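Local coordinates for protein tryptophane-5-halogenase (Microbispora sp. ATCC PTA-5024, PDB 5UAO) that catalyses, as a flavin-dependent halogenase, the 5-chlorination of a tryptophan in the peptide precursor of the lanthipeptide NAI-107, at residues Y42-L46 and L185-A189; L46-K51 and H83-G87; E92-R98 and R180-Y184; V117-W122 and T143-M149. All coordinates share one frame; numbering follows the deposited sequence.

Contact 1. Residues Y42-L46 and L185-A189; sequences YLTAL and LTELA
With CG of Tyr42 anti to its own carbonyl carbon (chi1 -80°), the phenol reaches across to helix 178-191 and lies against Thr186, whose OG1 is likewise anti to the carbonyl carbon (chi1 -63°). Thr186 OG1 sits over one face of the ring, offset toward the rim, 3.4 Å from Tyr42 CZ. Thr186 CA lies over the same ring in a CH-pi contact, 4.1 Å from the centroid, while the methyl of Ala189 meets the ring at its edge, CB to Tyr42 CD1 3.9 Å. Neither hydroxyl bonds across the interface: Tyr42 OH is engaged with Glu61 and Thr186 OG1 with the carbonyl of Val182. Next to Tyr42 CB, Leu185 sends CD1 to Leu43 CD2 (3.8 Å) and CD2 to Leu46 CD1 (3.8 Å). The other branch of Leu46, CD2, rests on Ala189 CA at 3.6 Å. A serine in place of Tyr42 would probably leave a gap beside Thr186 and Ala189 and deprive Glu61 of its phenol partner. The helix segments run nearly alongside, 25° apart with axes 9.8 Å from each other. Helix 39-51 follows a glycine-rich turn consistent with a Rossmann-type FAD fold; Tyr42 and Ala45 back onto strand 56-61, and Leu43 is wedged against helices 76-85 and 358-372.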
loop_
_atom_site.group_PDB
_atom_site.type_symbol
_atom_site.label_atom_id
_atom_site.label_comp_id
_atom_site.label_asym_id
_atom_site.label_seq_id
_atom_site.Cartn_x
_atom_site.Cartn_y
_atom_site.Cartn_z
ATOM N N TYR A 42 -21.421 -14.688 14.561
ATOM C CA TYR A 42 -22.350 -15.145 13.498
ATOM C C TYR A 42 -21.799 -14.861 12.108
ATOM O O TYR A 42 -21.874 -15.746 11.231
ATOM C CB TYR A 42 -23.795 -14.653 13.708
ATOM C CG TYR A 42 -24.522 -15.560 14.756
ATOM C CD1 TYR A 42 -24.989 -16.804 14.400
ATOM C CD2 TYR A 42 -24.635 -15.202 16.085
ATOM C CE1 TYR A 42 -25.555 -17.649 15.328
ATOM C CE2 TYR A 42 -25.235 -16.030 17.012
ATOM C CZ TYR A 42 -25.698 -17.270 16.604
ATOM O OH TYR A 42 -26.317 -18.124 17.476
ATOM N N LEU A 43 -21.193 -13.682 11.915
ATOM C CA LEU A 43 -20.603 -13.410 10.653
ATOM C C LEU A 43 -19.461 -14.344 10.341
ATOM O O LEU A 43 -19.308 -14.780 9.203
ATOM C CB LEU A 43 -20.182 -11.941 10.531
ATOM C CG LEU A 43 -21.297 -10.892 10.610
ATOM C CD1 LEU A 43 -20.658 -9.555 10.661
ATOM C CD2 LEU A 43 -22.269 -10.923 9.405
ATOM N N THR A 44 -18.642 -14.694 11.324
ATOM C CA THR A 44 -17.573 -15.630 11.082
ATOM C C THR A 44 -18.106 -17.004 10.747
ATOM O O THR A 44 -17.622 -17.621 9.776
ATOM C CB THR A 44 -16.712 -15.818 12.340
ATOM O OG1 THR A 44 -16.194 -14.551 12.711
ATOM C CG2 THR A 44 -15.591 -16.756 12.082
ATOM N N ALA A 45 -19.086 -17.488 11.516
ATOM C CA ALA A 45 -19.632 -18.832 11.265
ATOM C C ALA A 45 -20.309 -18.926 9.861
ATOM O O ALA A 45 -20.116 -19.897 9.143
ATOM C CB ALA A 45 -20.633 -19.185 12.354
ATOM N N LEU A 46 -21.025 -17.873 9.463
ATOM C CA LEU A 46 -21.664 -17.843 8.149
ATOM C C LEU A 46 -20.635 -17.817 7.015
ATOM O O LEU A 46 -20.845 -18.454 5.998
ATOM C CB LEU A 46 -22.617 -16.655 8.048
ATOM C CG LEU A 46 -23.858 -16.848 8.871
ATOM C CD1 LEU A 46 -24.580 -15.534 9.043
ATOM C CD2 LEU A 46 -24.783 -17.814 8.159
ATOM N N LEU A 185 -29.225 -13.227 11.432
ATOM C CA LEU A 185 -28.024 -13.998 11.269
ATOM C C LEU A 185 -28.090 -15.343 12.008
ATOM O O LEU A 185 -27.602 -16.360 11.528
ATOM C CB LEU A 185 -26.800 -13.210 11.755
ATOM C CG LEU A 185 -26.465 -11.895 11.054
ATOM C CD1 LEU A 185 -25.299 -11.203 11.760
ATOM C CD2 LEU A 185 -26.226 -12.109 9.577
ATOM N N THR A 186 -28.735 -15.346 13.154
ATOM C CA THR A 186 -28.842 -16.585 13.924
ATOM C C THR A 186 -29.705 -17.611 13.187
ATOM O O THR A 186 -29.400 -18.818 13.116
ATOM C CB THR A 186 -29.433 -16.282 15.303
ATOM O OG1 THR A 186 -28.539 -15.408 16.022
ATOM C CG2 THR A 186 -29.679 -17.600 16.122
ATOM N N GLU A 187 -30.754 -17.101 12.587
ATOM C CA GLU A 187 -31.654 -17.936 11.785
ATOM C C GLU A 187 -30.956 -18.463 10.554
ATOM O O GLU A 187 -31.120 -19.635 10.213
ATOM C CB GLU A 187 -32.929 -17.133 11.378
ATOM C CG GLU A 187 -33.814 -17.796 10.303
ATOM C CD GLU A 187 -34.389 -16.816 9.263
ATOM O OE1 GLU A 187 -35.433 -16.163 9.538
ATOM O OE2 GLU A 187 -33.813 -16.729 8.144
ATOM N N LEU A 188 -30.191 -17.606 9.874
ATOM C CA LEU A 188 -29.480 -18.009 8.687
ATOM C C LEU A 188 -28.478 -19.058 9.001
ATOM O O LEU A 188 -28.380 -20.004 8.287
ATOM C CB LEU A 188 -28.756 -16.847 7.990
ATOM C CG LEU A 188 -29.416 -16.099 6.869
ATOM C CD1 LEU A 188 -28.437 -15.115 6.220
ATOM C CD2 LEU A 188 -29.892 -17.084 5.821
ATOM N N ALA A 189 -27.723 -18.904 10.090
ATOM C CA ALA A 189 -26.714 -19.887 10.450
ATOM C C ALA A 189 -27.340 -21.296 10.678
ATOM O O ALA A 189 -26.798 -22.306 10.210
ATOM C CB ALA A 189 -25.987 -19.424 11.717
#

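Contact 2. Residues L46-K51 and H83-G87; sequences LALKAK and HHYLG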
loop_
_atom_site.group_PDB
_atom_site.type_symbol
_atom_site.label_atom_id
_atom_site.label_comp_id
_atom_site.label_asym_id
_atom_site.label_seq_id
_atom_site.Cartn_x
_atom_site.Cartn_y
_atom_site.Cartn_z
ATOM N N LEU A 46 -21.025 -17.873 9.463
ATOM C CA LEU A 46 -21.664 -17.843 8.149
ATOM C C LEU A 46 -20.635 -17.817 7.015
ATOM O O LEU A 46 -20.845 -18.454 5.998
ATOM C CB LEU A 46 -22.617 -16.655 8.048
ATOM C CG LEU A 46 -23.858 -16.848 8.871
ATOM C CD1 LEU A 46 -24.580 -15.534 9.043
ATOM C CD2 LEU A 46 -24.783 -17.814 8.159
ATOM N N ALA A 47 -19.530 -17.071 7.211
ATOM C CA ALA A 47 -18.464 -16.996 6.221
ATOM C C ALA A 47 -17.738 -18.334 6.061
ATOM O O ALA A 47 -17.473 -18.730 4.888
ATOM C CB ALA A 47 -17.479 -15.908 6.569
ATOM N N LEU A 48 -17.460 -19.032 7.190
ATOM C CA LEU A 48 -16.842 -20.319 7.123
ATOM C C LEU A 48 -17.685 -21.349 6.371
ATOM O O LEU A 48 -17.176 -22.085 5.528
ATOM C CB LEU A 48 -16.505 -20.885 8.497
ATOM C CG LEU A 48 -15.334 -20.203 9.185
ATOM C CD1 LEU A 48 -15.465 -20.481 10.700
ATOM C CD2 LEU A 48 -14.012 -20.694 8.653
ATOM N N LYS A 49 -18.937 -21.441 6.730
ATOM C CA LYS A 49 -19.829 -22.364 6.079
ATOM C C LYS A 49 -20.100 -21.982 4.583
ATOM O O LYS A 49 -20.270 -22.878 3.782
ATOM C CB LYS A 49 -21.121 -22.458 6.895
ATOM C CG LYS A 49 -21.885 -23.761 6.764
ATOM C CD LYS A 49 -21.099 -24.960 7.308
ATOM C CE LYS A 49 -21.893 -26.235 7.086
ATOM N NZ LYS A 49 -20.978 -27.401 7.176
ATOM N N ALA A 50 -20.105 -20.690 4.207
ATOM C CA ALA A 50 -20.347 -20.270 2.817
ATOM C C ALA A 50 -19.187 -20.643 1.946
ATOM O O ALA A 50 -19.370 -21.120 0.846
ATOM C CB ALA A 50 -20.503 -18.760 2.710
ATOM N N LYS A 51 -17.971 -20.413 2.431
ATOM C CA LYS A 51 -16.809 -20.588 1.582
ATOM C C LYS A 51 -16.117 -21.924 1.738
ATOM O O LYS A 51 -15.383 -22.291 0.825
ATOM C CB LYS A 51 -15.811 -19.476 1.801
ATOM C CG LYS A 51 -16.334 -18.085 1.522
ATOM C CD LYS A 51 -16.745 -17.834 0.084
ATOM C CE LYS A 51 -17.303 -16.444 0.009
ATOM N NZ LYS A 51 -18.019 -16.150 -1.241
ATOM N N HIS A 83 -24.014 -9.240 1.048
ATOM C CA HIS A 83 -24.748 -9.828 -0.006
ATOM C C HIS A 83 -23.892 -10.771 -0.911
ATOM O O HIS A 83 -24.413 -11.811 -1.369
ATOM C CB HIS A 83 -25.515 -8.803 -0.804
ATOM C CG HIS A 83 -26.501 -7.998 0.010
ATOM N ND1 HIS A 83 -27.469 -8.575 0.802
ATOM C CD2 HIS A 83 -26.598 -6.658 0.200
ATOM C CE1 HIS A 83 -28.136 -7.616 1.443
ATOM N NE2 HIS A 83 -27.646 -6.441 1.067
ATOM N N HIS A 84 -22.658 -10.397 -1.204
ATOM C CA HIS A 84 -21.825 -11.146 -2.107
ATOM C C HIS A 84 -21.081 -12.221 -1.324
ATOM O O HIS A 84 -21.226 -13.386 -1.620
ATOM C CB HIS A 84 -20.864 -10.288 -2.893
ATOM C CG HIS A 84 -21.505 -9.496 -3.984
ATOM N ND1 HIS A 84 -22.186 -10.084 -5.025
ATOM C CD2 HIS A 84 -21.574 -8.154 -4.199
ATOM C CE1 HIS A 84 -22.650 -9.145 -5.840
ATOM N NE2 HIS A 84 -22.278 -7.969 -5.372
ATOM N N TYR A 85 -20.350 -11.854 -0.285
ATOM C CA TYR A 85 -19.501 -12.806 0.377
ATOM C C TYR A 85 -20.322 -13.797 1.144
ATOM O O TYR A 85 -20.044 -15.027 1.091
ATOM C CB TYR A 85 -18.558 -12.106 1.328
ATOM C CG TYR A 85 -17.368 -12.918 1.768
ATOM C CD1 TYR A 85 -16.249 -13.040 0.935
ATOM C CD2 TYR A 85 -17.295 -13.438 3.049
ATOM C CE1 TYR A 85 -15.110 -13.713 1.356
ATOM C CE2 TYR A 85 -16.193 -14.121 3.483
ATOM C CZ TYR A 85 -15.119 -14.279 2.631
ATOM O OH TYR A 85 -14.049 -14.965 3.065
ATOM N N LEU A 86 -21.335 -13.317 1.869
ATOM C CA LEU A 86 -22.147 -14.253 2.652
ATOM C C LEU A 86 -23.410 -14.725 1.873
ATOM O O LEU A 86 -24.158 -15.559 2.408
ATOM C CB LEU A 86 -22.554 -13.695 4.012
ATOM C CG LEU A 86 -21.459 -13.250 5.024
ATOM C CD1 LEU A 86 -22.195 -12.849 6.276
ATOM C CD2 LEU A 86 -20.473 -14.342 5.357
ATOM N N GLY A 87 -23.640 -14.226 0.659
ATOM C CA GLY A 87 -24.804 -14.690 -0.165
ATOM C C GLY A 87 -26.166 -14.425 0.494
ATOM O O GLY A 87 -27.139 -15.192 0.341
#
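Lys51 lies across one face of the Tyr85 ring where the C-terminal end of helix 39-51, probably the first helix of a Rossmann-type FAD-binding fold, meets the C-terminal end of helix 76-85. The lysine chain is bent at CB-CG (chi2 -63°) and extended beyond, and this bend turns it over the phenol. Its CE stands over the ring in a CH-pi contact, 3.8 Å from the centroid of Tyr85. The ammonium is displaced further from the ring centre: NZ is 4.7 Å from the Tyr85 centroid and 28° off the normal, an off-centre cation-pi contact. Tyr85 has CG anti to its backbone N (chi1 -163°), which turns the ring toward helix 39-51 and brings its edge to Ala47, with CE2 3.8 Å from Ala47 CB. One residue thus meets the phenol from above and another at its rim, while Phe81 and the side chains of Gln367 and Val370 on helix 358-372 also border it. Leu86, just past the last helical turn, enters beside Ala47: its CD2 is 3.6 Å from Ala47 CB and also touches Leu46 CB at 4.1 Å. Gly87 then takes a positive phi as the chain leaves the helix, and the carbonyl of Leu86 is held by Arg192. The tip of the solvent-exposed Lys51 completes the contact, its NZ donating a weak hydrogen bond of 3.3 Å to Tyr85 O.

Contact 3. Residues E92-R98 and R180-Y184; sequences EFYQHVR and RLVRY
Tyr184 is a knob on helix 178-191 that fits into a hole lined by Glu92, Phe93, His96 and Val97 of helix 90-97, the two helix segments crossing at 125°. The Tyr184 side chain crosses those of Phe93 and Val97 at about a right angle. His96 presses on it with CB, 3.6 Å from Tyr184 CD1. At the end of the knob, Tyr184 OH donates a short 2.5 Å hydrogen bond to Glu92 OE1, reaching it on the anti side of the carboxylate. Closer to the C-terminal end of helix 90-97, Arg180 NE gives a 2.8 Å bond to Val97 O; it is nearly straight (164°), lies in the guanidinium plane, and comes from above the carbonyl plane. A water donates to both His96 O and Arg180 O. The guanidinium of Arg98 lies flat on that of Arg180, centres 3.8 Å apart and planes at 20°. Both arginines form salt bridges to Glu291, whose carboxylate probably makes the stacking of two cations tolerable. Glu92 OE1 in turn has Arg191 as a second partner, so two carboxylates are each shared between two donors: Glu92 between Tyr184 and Arg191, Glu291 between the two arginines.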
loop_
_atom_site.group_PDB
_atom_site.type_symbol
_atom_site.label_atom_id
_atom_site.label_comp_id
_atom_site.label_asym_id
_atom_site.label_seq_id
_atom_site.Cartn_x
_atom_site.Cartn_y
_atom_site.Cartn_z
ATOM N N GLU A 92 -34.963 -10.641 1.371
ATOM C CA GLU A 92 -35.089 -11.249 2.687
ATOM C C GLU A 92 -34.432 -10.433 3.801
ATOM O O GLU A 92 -34.966 -10.301 4.893
ATOM C CB GLU A 92 -34.457 -12.647 2.688
ATOM C CG GLU A 92 -34.796 -13.475 3.928
ATOM C CD GLU A 92 -34.213 -14.892 3.883
ATOM O OE1 GLU A 92 -32.959 -15.047 3.846
ATOM O OE2 GLU A 92 -35.038 -15.846 3.906
ATOM N N PHE A 93 -33.256 -9.943 3.521
ATOM C CA PHE A 93 -32.539 -9.042 4.461
ATOM C C PHE A 93 -33.391 -7.822 4.765
ATOM O O PHE A 93 -33.593 -7.437 5.958
ATOM C CB PHE A 93 -31.188 -8.647 3.895
ATOM C CG PHE A 93 -30.390 -7.741 4.786
ATOM C CD1 PHE A 93 -29.677 -8.252 5.831
ATOM C CD2 PHE A 93 -30.334 -6.364 4.533
ATOM C CE1 PHE A 93 -28.916 -7.427 6.649
ATOM C CE2 PHE A 93 -29.590 -5.552 5.350
ATOM C CZ PHE A 93 -28.888 -6.091 6.405
ATOM N N TYR A 94 -33.951 -7.227 3.728
ATOM C CA TYR A 94 -34.767 -6.047 3.951
ATOM C C TYR A 94 -36.024 -6.357 4.757
ATOM O O TYR A 94 -36.490 -5.576 5.621
ATOM C CB TYR A 94 -35.141 -5.334 2.647
ATOM C CG TYR A 94 -34.142 -4.281 2.198
ATOM C CD1 TYR A 94 -32.854 -4.613 1.866
ATOM C CD2 TYR A 94 -34.517 -2.968 2.030
ATOM C CE1 TYR A 94 -31.958 -3.680 1.435
ATOM C CE2 TYR A 94 -33.621 -2.016 1.573
ATOM C CZ TYR A 94 -32.347 -2.367 1.314
ATOM O OH TYR A 94 -31.480 -1.411 0.850
ATOM N N GLN A 95 -36.559 -7.519 4.502
ATOM C CA GLN A 95 -37.757 -7.922 5.176
ATOM C C GLN A 95 -37.492 -8.190 6.668
ATOM O O GLN A 95 -38.276 -7.833 7.508
ATOM C CB GLN A 95 -38.295 -9.195 4.468
ATOM C CG GLN A 95 -39.544 -9.791 5.066
ATOM C CD GLN A 95 -40.681 -8.790 5.059
ATOM O OE1 GLN A 95 -40.722 -7.877 4.213
ATOM N NE2 GLN A 95 -41.607 -8.938 6.006
ATOM N N HIS A 96 -36.415 -8.875 6.978
ATOM C CA HIS A 96 -36.148 -9.281 8.341
ATOM C C HIS A 96 -35.392 -8.229 9.108
ATOM O O HIS A 96 -35.572 -8.099 10.316
ATOM C CB HIS A 96 -35.321 -10.540 8.357
ATOM C CG HIS A 96 -36.110 -11.781 8.152
ATOM N ND1 HIS A 96 -36.738 -12.082 6.961
ATOM C CD2 HIS A 96 -36.368 -12.809 8.985
ATOM C CE1 HIS A 96 -37.356 -13.244 7.074
ATOM N NE2 HIS A 96 -37.158 -13.699 8.295
ATOM N N VAL A 97 -34.499 -7.506 8.470
ATOM C CA VAL A 97 -33.656 -6.568 9.295
ATOM C C VAL A 97 -34.215 -5.137 9.282
ATOM O O VAL A 97 -34.001 -4.366 10.229
ATOM C CB VAL A 97 -32.200 -6.596 8.844
ATOM C CG1 VAL A 97 -31.320 -5.567 9.629
ATOM C CG2 VAL A 97 -31.675 -8.008 9.001
ATOM N N ARG A 98 -34.926 -4.788 8.220
ATOM C CA ARG A 98 -35.473 -3.481 8.041
ATOM C C ARG A 98 -34.426 -2.342 8.124
ATOM O O ARG A 98 -34.587 -1.415 8.876
ATOM C CB ARG A 98 -36.673 -3.257 8.986
ATOM C CG ARG A 98 -37.918 -4.104 8.577
ATOM C CD ARG A 98 -39.059 -4.116 9.607
ATOM N NE ARG A 98 -39.094 -2.876 10.382
ATOM C CZ ARG A 98 -39.555 -2.747 11.626
ATOM N NH1 ARG A 98 -40.115 -3.791 12.261
ATOM N NH2 ARG A 98 -39.461 -1.547 12.235
ATOM N N ARG A 180 -32.579 -7.092 15.574
ATOM C CA ARG A 180 -33.090 -7.750 14.374
ATOM C C ARG A 180 -31.978 -8.364 13.603
ATOM O O ARG A 180 -32.180 -9.432 13.024
ATOM C CB ARG A 180 -33.861 -6.842 13.392
ATOM C CG ARG A 180 -35.270 -6.468 13.833
ATOM C CD ARG A 180 -36.064 -5.784 12.746
ATOM N NE ARG A 180 -35.643 -4.395 12.487
ATOM C CZ ARG A 180 -36.087 -3.304 13.144
ATOM N NH1 ARG A 180 -36.932 -3.398 14.158
ATOM N NH2 ARG A 180 -35.675 -2.098 12.799
ATOM N N LEU A 181 -30.819 -7.703 13.529
ATOM C CA LEU A 181 -29.713 -8.262 12.748
ATOM C C LEU A 181 -29.228 -9.569 13.278
ATOM O O LEU A 181 -28.993 -10.558 12.505
ATOM C CB LEU A 181 -28.520 -7.298 12.631
ATOM C CG LEU A 181 -27.294 -7.843 11.897
ATOM C CD1 LEU A 181 -27.584 -8.119 10.428
ATOM C CD2 LEU A 181 -26.125 -6.875 12.040
ATOM N N VAL A 182 -28.959 -9.566 14.579
ATOM C CA VAL A 182 -28.548 -10.787 15.239
ATOM C C VAL A 182 -29.518 -11.959 15.089
ATOM O O VAL A 182 -29.067 -13.087 14.908
ATOM C CB VAL A 182 -28.107 -10.573 16.712
ATOM C CG1 VAL A 182 -27.707 -11.920 17.306
ATOM C CG2 VAL A 182 -26.860 -9.700 16.740
ATOM N N ARG A 183 -30.812 -11.687 15.217
ATOM C CA ARG A 183 -31.813 -12.732 15.152
ATOM C C ARG A 183 -31.765 -13.326 13.723
ATOM O O ARG A 183 -31.811 -14.514 13.538
ATOM C CB ARG A 183 -33.202 -12.172 15.495
ATOM C CG ARG A 183 -34.320 -13.190 15.336
ATOM C CD ARG A 183 -35.608 -12.679 15.941
ATOM N NE ARG A 183 -36.800 -13.247 15.306
ATOM C CZ ARG A 183 -37.364 -14.417 15.622
ATOM N NH1 ARG A 183 -36.850 -15.201 16.577
ATOM N NH2 ARG A 183 -38.460 -14.807 14.967
ATOM N N TYR A 184 -31.671 -12.458 12.733
ATOM C CA TYR A 184 -31.607 -12.905 11.364
ATOM C C TYR A 184 -30.391 -13.717 11.035
ATOM O O TYR A 184 -30.478 -14.781 10.430
ATOM C CB TYR A 184 -31.621 -11.718 10.426
ATOM C CG TYR A 184 -31.560 -12.153 8.994
ATOM C CD1 TYR A 184 -32.604 -12.918 8.431
ATOM C CD2 TYR A 184 -30.560 -11.733 8.169
ATOM C CE1 TYR A 184 -32.579 -13.316 7.084
ATOM C CE2 TYR A 184 -30.541 -12.105 6.820
ATOM C CZ TYR A 184 -31.567 -12.878 6.276
ATOM O OH TYR A 184 -31.558 -13.239 4.924
HETATM O O HOH W 1 -34.661 -10.342 12.311
#

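Contact 4. Residues V117-W122 and T143-M149; sequences VAPFDW and TLQAMLM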
loop_
_atom_site.group_PDB
_atom_site.type_symbol
_atom_site.label_atom_id
_atom_site.label_comp_id
_atom_site.label_asym_id
_atom_site.label_seq_id
_atom_site.Cartn_x
_atom_site.Cartn_y
_atom_site.Cartn_z
ATOM N N VAL A 117 -20.608 17.801 6.484
ATOM C CA VAL A 117 -21.042 16.448 6.158
ATOM C C VAL A 117 -19.927 15.730 5.442
ATOM O O VAL A 117 -19.140 16.337 4.713
ATOM C CB VAL A 117 -22.361 16.405 5.307
ATOM C CG1 VAL A 117 -23.517 17.004 6.096
ATOM C CG2 VAL A 117 -22.205 17.081 3.978
ATOM N N ALA A 118 -19.871 14.433 5.682
ATOM C CA ALA A 118 -18.872 13.557 5.168
ATOM C C ALA A 118 -19.553 12.404 4.445
ATOM O O ALA A 118 -19.987 11.445 5.083
ATOM C CB ALA A 118 -18.055 13.015 6.335
ATOM N N PRO A 119 -19.527 12.429 3.128
ATOM C CA PRO A 119 -20.222 11.454 2.333
ATOM C C PRO A 119 -19.344 10.271 1.894
ATOM O O PRO A 119 -18.132 10.339 1.944
ATOM C CB PRO A 119 -20.676 12.295 1.134
ATOM C CG PRO A 119 -19.485 13.139 0.884
ATOM C CD PRO A 119 -18.936 13.484 2.263
ATOM N N PHE A 120 -19.959 9.201 1.397
ATOM C CA PHE A 120 -19.219 8.029 0.919
ATOM C C PHE A 120 -18.812 8.102 -0.583
ATOM O O PHE A 120 -18.082 7.226 -1.048
ATOM C CB PHE A 120 -20.095 6.781 1.046
ATOM C CG PHE A 120 -20.232 6.239 2.446
ATOM C CD1 PHE A 120 -19.094 5.817 3.174
ATOM C CD2 PHE A 120 -21.492 6.057 3.006
ATOM C CE1 PHE A 120 -19.237 5.314 4.480
ATOM C CE2 PHE A 120 -21.650 5.487 4.271
ATOM C CZ PHE A 120 -20.531 5.128 5.022
ATOM N N ASP A 121 -19.316 9.084 -1.332
ATOM C CA ASP A 121 -19.307 9.027 -2.827
ATOM C C ASP A 121 -18.257 9.835 -3.587
ATOM O O ASP A 121 -18.407 10.137 -4.805
ATOM C CB ASP A 121 -20.629 9.503 -3.356
ATOM C CG ASP A 121 -20.840 10.988 -3.131
ATOM O OD1 ASP A 121 -20.199 11.580 -2.226
ATOM O OD2 ASP A 121 -21.681 11.548 -3.859
ATOM N N TRP A 122 -17.213 10.217 -2.899
ATOM C CA TRP A 122 -16.022 10.635 -3.604
ATOM C C TRP A 122 -15.734 9.806 -4.842
ATOM O O TRP A 122 -15.759 8.572 -4.775
ATOM C CB TRP A 122 -14.885 10.418 -2.680
ATOM C CG TRP A 122 -14.505 11.608 -2.174
ATOM C CD1 TRP A 122 -15.017 12.259 -1.096
ATOM C CD2 TRP A 122 -13.501 12.430 -2.741
ATOM N NE1 TRP A 122 -14.341 13.445 -0.929
ATOM C CE2 TRP A 122 -13.396 13.566 -1.924
ATOM C CE3 TRP A 122 -12.649 12.291 -3.849
ATOM C CZ2 TRP A 122 -12.468 14.588 -2.185
ATOM C CZ3 TRP A 122 -11.733 13.280 -4.107
ATOM C CH2 TRP A 122 -11.647 14.430 -3.277
ATOM N N THR A 143 -19.622 16.999 -3.057
ATOM C CA THR A 143 -20.112 15.858 -3.806
ATOM C C THR A 143 -21.649 15.915 -3.852
ATOM O O THR A 143 -22.285 16.684 -3.132
ATOM C CB THR A 143 -19.670 14.489 -3.182
ATOM O OG1 THR A 143 -20.483 14.160 -2.055
ATOM C CG2 THR A 143 -18.171 14.423 -2.771
ATOM N N LEU A 144 -22.237 15.061 -4.698
ATOM C CA LEU A 144 -23.690 14.918 -4.794
ATOM C C LEU A 144 -24.271 14.374 -3.487
ATOM O O LEU A 144 -25.257 14.886 -3.049
ATOM C CB LEU A 144 -24.052 13.990 -5.975
ATOM C CG LEU A 144 -25.539 13.658 -6.295
ATOM C CD1 LEU A 144 -26.359 14.905 -6.497
ATOM C CD2 LEU A 144 -25.712 12.736 -7.512
ATOM N N GLN A 145 -23.639 13.357 -2.860
ATOM C CA GLN A 145 -24.171 12.827 -1.632
ATOM C C GLN A 145 -24.116 13.866 -0.529
ATOM O O GLN A 145 -24.980 13.897 0.373
ATOM C CB GLN A 145 -23.435 11.572 -1.187
ATOM C CG GLN A 145 -23.971 10.279 -1.716
ATOM C CD GLN A 145 -23.247 9.074 -1.117
ATOM O OE1 GLN A 145 -22.113 9.183 -0.600
ATOM N NE2 GLN A 145 -23.876 7.906 -1.237
ATOM N N ALA A 146 -23.118 14.743 -0.586
ATOM C CA ALA A 146 -23.066 15.827 0.420
ATOM C C ALA A 146 -24.275 16.703 0.295
ATOM O O ALA A 146 -24.828 17.123 1.316
ATOM C CB ALA A 146 -21.807 16.650 0.323
ATOM N N MET A 147 -24.692 16.986 -0.943
ATOM C CA MET A 147 -25.951 17.761 -1.188
ATOM C C MET A 147 -27.241 16.969 -0.845
ATOM O O MET A 147 -28.187 17.501 -0.301
ATOM C CB MET A 147 -26.010 18.269 -2.623
ATOM C CG MET A 147 -24.917 19.251 -2.999
ATOM S SD MET A 147 -24.901 19.566 -4.769
ATOM C CE MET A 147 -23.538 20.702 -4.903
ATOM N N LEU A 148 -27.275 15.679 -1.134
ATOM C CA LEU A 148 -28.405 14.857 -0.678
ATOM C C LEU A 148 -28.542 14.875 0.848
ATOM O O LEU A 148 -29.624 15.130 1.416
ATOM C CB LEU A 148 -28.245 13.449 -1.240
ATOM C CG LEU A 148 -28.508 13.354 -2.754
ATOM C CD1 LEU A 148 -27.738 12.212 -3.384
ATOM C CD2 LEU A 148 -30.019 13.117 -2.916
ATOM N N MET A 149 -27.404 14.766 1.532
ATOM C CA MET A 149 -27.454 14.847 3.001
ATOM C C MET A 149 -27.997 16.179 3.558
ATOM O O MET A 149 -28.847 16.181 4.465
ATOM C CB MET A 149 -26.097 14.501 3.594
ATOM C CG MET A 149 -25.661 13.054 3.394
ATOM S SD MET A 149 -24.108 12.730 4.337
ATOM C CE MET A 149 -23.057 13.167 3.181
#
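Asp121 and Thr143 make the central polar link between the end of strand 116-119, an outermost strand of its sheet within this chain, and the start of helix 144-151. Among the hydrogen bonds, Thr143 OG1 donates to the syn lone pair of Asp121 OD1 at 2.6 Å. That same OG1 accepts from Ala146 N at 3.1 Å, the capping bond of Thr143 at the N-cap position. The second carboxylate oxygen, Asp121 OD2, accepts from the backbone N of Gln145 at 2.8 Å, from above the carboxylate plane. The torsion of Asp121 places CG between the backbone N and the carbonyl carbon (chi1 69°), turning both oxygens to the helix. Gln145 reaches back with an extended chain: its OE1 accepts a weak bond from Phe120 N at 2.9 Å, and its NE2 is bound to the carbonyl of Pro171. Apolar contacts fill the other flank. Val117 CG2 meets Ala146 CB at 3.7 Å, and the methyl CE of Met149 is pressed unusually tightly on Pro119 CB, 3.3 Å away. Pro119 CB also rests on Gln145 CB, at 3.7 Å. Were Asp121 replaced by an alanine, the Thr143 hydroxyl would probably lose this acceptor and the backbone N-H of Gln145 its carboxylate mate. Since Asp121 is buried, with the N-cap hydroxyl and a backbone N-H of the first turn bonded to its two oxygens, its negative charge is probably eased by the helix N-terminus; the two bonds tie the loop after the strand to the helix start.

Overall arrangement
From the N terminus, helix 39-51 opens contact 1 and, through the shared Leu46, contact 2, whose loop closes first, at helix 76-85. Contact 3 opens just afterwards on helix 90-97; His83 and Phe93 touch where the two regions adjoin. Contact 4 opens and closes within its loop, tying strand 116-119 to helix 144-151. The chain then returns along helix 178-191, closing contact 3 and, one residue later, contact 1, whose loop encloses the other three. No loops cross. Contacts 2 and 3 each lie on the same side of the chain's centre as contact 1; together the three join helices 39-51, 76-85, 90-97 and 178-191. Contact 4 lies opposite contact 1, their centres about 32 Å apart.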